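L protein (CAS virus, PDB 5MV0) probably supplies, through its N-terminal domain, the cap-snatching endonuclease with which this reptarenavirus polymerase cleaves host mRNA to prime viral transcription. Local coordinates at residues B[12-15]-B[16-20]. Sequence-based numbering, arbitrary orientation.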
loop_
_atom_site.group_PDB
_atom_site.type_symbol
_atom_site.label_atom_id
_atom_site.label_comp_id
_atom_site.label_asym_id
_atom_site.label_seq_id
_atom_site.Cartn_x
_atom_site.Cartn_y
_atom_site.Cartn_z
ATOM N N ASN B 12 7.053 10.159 1.312
ATOM C CA ASN B 12 7.575 8.907 0.787
ATOM C C ASN B 12 7.505 7.783 1.828
ATOM O O ASN B 12 7.126 6.651 1.500
ATOM C CB ASN B 12 9.001 9.138 0.302
ATOM C CG ASN B 12 9.635 7.882 -0.256
ATOM O OD1 ASN B 12 10.342 7.173 0.454
ATOM N ND2 ASN B 12 9.384 7.603 -1.532
ATOM N N VAL B 13 7.851 8.078 3.090
ATOM C CA VAL B 13 7.712 7.088 4.165
ATOM C C VAL B 13 6.269 6.600 4.255
ATOM O O VAL B 13 6.000 5.393 4.294
ATOM C CB VAL B 13 8.176 7.682 5.513
ATOM C CG1 VAL B 13 7.768 6.762 6.686
ATOM C CG2 VAL B 13 9.681 7.964 5.512
ATOM N N ILE B 14 5.311 7.528 4.289
ATOM C CA ILE B 14 3.911 7.122 4.418
ATOM C C ILE B 14 3.479 6.304 3.205
ATOM O O ILE B 14 2.812 5.263 3.333
ATOM C CB ILE B 14 3.018 8.362 4.623
ATOM C CG1 ILE B 14 3.326 9.028 5.978
ATOM C CG2 ILE B 14 1.567 7.987 4.515
ATOM C CD1 ILE B 14 2.507 10.304 6.218
ATOM N N LEU B 15 3.864 6.750 2.010
ATOM C CA LEU B 15 3.519 6.005 0.803
ATOM C C LEU B 15 4.071 4.589 0.855
ATOM O O LEU B 15 3.386 3.633 0.457
ATOM C CB LEU B 15 4.041 6.730 -0.443
ATOM C CG LEU B 15 3.262 7.986 -0.874
ATOM C CD1 LEU B 15 4.058 8.831 -1.873
ATOM C CD2 LEU B 15 1.926 7.613 -1.476
ATOM N N GLU B 16 5.309 4.431 1.327
ATOM C CA GLU B 16 5.894 3.094 1.379
ATOM C C GLU B 16 5.175 2.220 2.395
ATOM O O GLU B 16 4.910 1.038 2.133
ATOM C CB GLU B 16 7.392 3.164 1.711
ATOM C CG GLU B 16 8.051 1.785 1.657
ATOM C CD GLU B 16 9.563 1.799 1.817
ATOM O OE1 GLU B 16 10.214 0.803 1.421
ATOM O OE2 GLU B 16 10.105 2.795 2.344
ATOM N N ILE B 17 4.879 2.773 3.574
ATOM C CA ILE B 17 4.155 2.015 4.598
ATOM C C ILE B 17 2.802 1.549 4.087
ATOM O O ILE B 17 2.390 0.402 4.323
ATOM C CB ILE B 17 3.992 2.865 5.872
ATOM C CG1 ILE B 17 5.357 3.053 6.544
ATOM C CG2 ILE B 17 2.993 2.193 6.817
ATOM C CD1 ILE B 17 5.297 4.023 7.736
ATOM N N LEU B 18 2.068 2.436 3.418
ATOM C CA LEU B 18 0.760 2.054 2.915
ATOM C C LEU B 18 0.855 1.075 1.749
ATOM O O LEU B 18 -0.124 0.376 1.473
ATOM C CB LEU B 18 -0.040 3.305 2.509
ATOM C CG LEU B 18 -0.272 4.332 3.640
ATOM C CD1 LEU B 18 -1.181 5.467 3.174
ATOM C CD2 LEU B 18 -0.822 3.707 4.911
ATOM N N SER B 19 1.994 1.023 1.053
ATOM C CA SER B 19 2.199 -0.021 0.049
ATOM C C SER B 19 2.419 -1.378 0.707
ATOM O O SER B 19 1.950 -2.411 0.201
ATOM C CB SER B 19 3.392 0.335 -0.838
ATOM O OG SER B 19 3.215 1.600 -1.482
ATOM N N ILE B 20 3.154 -1.389 1.823
ATOM C CA ILE B 20 3.495 -2.628 2.520
ATOM C C ILE B 20 2.279 -3.209 3.236
ATOM O O ILE B 20 2.090 -4.430 3.265
ATOM C CB ILE B 20 4.647 -2.358 3.505
ATOM C CG1 ILE B 20 5.931 -2.009 2.756
ATOM C CG2 ILE B 20 4.866 -3.558 4.444
ATOM C CD1 ILE B 20 7.070 -1.504 3.668
HETATM O O HOH W 1 10.334 5.575 2.743
#
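S19 grips the carbonyl of L15 twice, with its backbone N at 3.0 Å from L15 O and its hydroxyl OG at 2.8 Å from the same oxygen. The two donors arrive from opposite faces of the carbonyl plane, and the N-H...O angle of 140° shows that the backbone bond is bent. With chi1 at -58°, OG is folded beside S19's own backbone N, which brings the hydroxyl back one turn, the familiar way a serine inside a helix satisfies its OH. The three preceding i to i+4 bonds, E16 N to N12 O, I17 N to V13 O and L18 N to I14 O, each measure 2.9 Å from N to O, the I17 and L18 bonds being nearly straight.

Two apolar pairs repeat this spacing along the helix. V13 CG1 meets I17 CD1 at 3.8 Å, and I14 CG2 lies 4.0 Å from L18 CD1; in each pair the side chains run side by side and point the same way.

On the polar flank, one water lies 2.8 Å from N12 OD1 and equally far from E16 OE2. Both side chains also have direct partners: N12 OD1 accepts from T206 N, and E16 OE1 from D32 N of the third subunit. E16 reaches that subunit as an extended chain, its CG anti to the backbone N (chi1 -175°).

All of this belongs to the last turns of helix 4-20. I17 packs against L161 of helix 155-170 and against L44 and I48 of helix 34-57, on which I14 (by L37) and L18 (by L44) also pack, whereas L15 and S19 pack on L15 of the second subunit.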